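PDB 4G6T: type III chaperone protein ShcA from Pseudomonas syringae pv. tomato, which probably acts as a type III secretion chaperone of the CesT family, binding its cognate effector and keeping it competent for export. Local coordinates for residues K105-V108 / P109-K112. Residues are numbered along the deposited sequence; the frame is centred on the assembly and turned at random.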
loop_
_atom_site.group_PDB
_atom_site.type_symbol
_atom_site.label_atom_id
_atom_site.label_comp_id
_atom_site.label_asym_id
_atom_site.label_seq_id
_atom_site.Cartn_x
_atom_site.Cartn_y
_atom_site.Cartn_z
ATOM N N LYS A 105 -9.873 3.662 13.042
ATOM C CA LYS A 105 -9.030 4.825 13.019
ATOM C C LYS A 105 -8.796 5.419 11.632
ATOM O O LYS A 105 -8.116 6.424 11.510
ATOM C CB LYS A 105 -7.664 4.459 13.610
ATOM C CG LYS A 105 -7.716 4.259 15.126
ATOM C CD LYS A 105 -6.519 3.501 15.705
ATOM C CE LYS A 105 -6.813 2.899 17.089
ATOM N NZ LYS A 105 -8.123 2.161 17.256
ATOM N N LEU A 106 -9.372 4.826 10.601
ATOM C CA LEU A 106 -9.119 5.289 9.254
ATOM C C LEU A 106 -9.816 6.594 8.976
ATOM O O LEU A 106 -10.974 6.843 9.410
ATOM C CB LEU A 106 -9.578 4.281 8.216
ATOM C CG LEU A 106 -8.781 3.010 8.033
ATOM C CD1 LEU A 106 -9.509 1.939 7.207
ATOM C CD2 LEU A 106 -7.474 3.458 7.355
ATOM N N SER A 107 -9.112 7.439 8.281
ATOM C CA SER A 107 -9.599 8.692 7.750
ATOM C C SER A 107 -8.653 9.139 6.696
ATOM O O SER A 107 -7.530 8.630 6.614
ATOM C CB SER A 107 -9.659 9.797 8.817
ATOM O OG SER A 107 -8.339 10.266 9.229
ATOM N N VAL A 108 -9.040 10.106 5.879
ATOM C CA VAL A 108 -8.154 10.551 4.829
ATOM C C VAL A 108 -6.882 11.194 5.417
ATOM O O VAL A 108 -5.762 10.809 4.999
ATOM C CB VAL A 108 -8.881 11.450 3.791
ATOM C CG1 VAL A 108 -7.886 12.093 2.859
ATOM C CG2 VAL A 108 -9.843 10.583 2.992
ATOM N N PRO A 109 -6.983 12.088 6.416
ATOM C CA PRO A 109 -5.713 12.647 6.981
ATOM C C PRO A 109 -4.832 11.581 7.636
ATOM O O PRO A 109 -3.599 11.686 7.502
ATOM C CB PRO A 109 -6.173 13.660 8.012
ATOM C CG PRO A 109 -7.588 14.025 7.578
ATOM C CD PRO A 109 -8.165 12.772 6.994
ATOM N N THR A 110 -5.425 10.614 8.321
ATOM C CA THR A 110 -4.630 9.509 8.950
ATOM C C THR A 110 -3.941 8.695 7.903
ATOM O O THR A 110 -2.749 8.365 8.037
ATOM C CB THR A 110 -5.473 8.636 9.890
ATOM O OG1 THR A 110 -5.870 9.473 10.985
ATOM C CG2 THR A 110 -4.674 7.484 10.419
ATOM N N LEU A 111 -4.631 8.325 6.836
ATOM C CA LEU A 111 -4.005 7.598 5.785
ATOM C C LEU A 111 -2.829 8.390 5.190
ATOM O O LEU A 111 -1.760 7.827 4.879
ATOM C CB LEU A 111 -5.035 7.184 4.706
ATOM C CG LEU A 111 -4.523 6.451 3.473
ATOM C CD1 LEU A 111 -3.792 5.150 3.770
ATOM C CD2 LEU A 111 -5.673 6.120 2.525
ATOM N N LYS A 112 -3.047 9.673 4.916
ATOM C CA LYS A 112 -1.972 10.553 4.377
ATOM C C LYS A 112 -0.767 10.558 5.311
ATOM O O LYS A 112 0.370 10.315 4.841
ATOM C CB LYS A 112 -2.469 11.980 4.159
ATOM C CG LYS A 112 -3.446 12.113 3.009
ATOM C CD LYS A 112 -3.838 13.566 2.847
ATOM C CE LYS A 112 -4.703 13.683 1.611
ATOM N NZ LYS A 112 -4.858 15.122 1.360
HETATM O O HOH W 1 -7.127 8.401 12.948
#
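A chi1 of 71° turns S107 OG toward the helix start, and T110, at chi1 -65°, directs OG1 back to the same spot; the two hydroxyl oxygens come within 3.1 Å of each other. S107 is the N-cap of helix 108-127: its OG accepts from T110 N at 3.1 Å, and serine suits the place because its short hydroxyl can bend back to this amide. P109 follows well, since first-turn nitrogens have no carbonyl of an earlier helical turn to bond and one without hydrogen costs nothing. Regular helical bonding then begins, with L111 N giving a nearly straight bond to S107 O (2.9 Å, 169°) and K112 N bonding V108 O at 2.9 Å. A water joins T110 OG1 to K105 O, 2.6 Å from each, tying the incoming loop to the helix. Lysine at 112 is long enough to pass CE 3.8 Å from V108 CG1 and still hydrogen-bond S19 OG, at the end of helix 8-19, through NZ. Reached from strand 95-102, this helix start lies against helix 8-19, where apolar V108 meets L12 and D15, while L111, a leucine fit for a buried face, packs on L54 and L56 of strand 53-59.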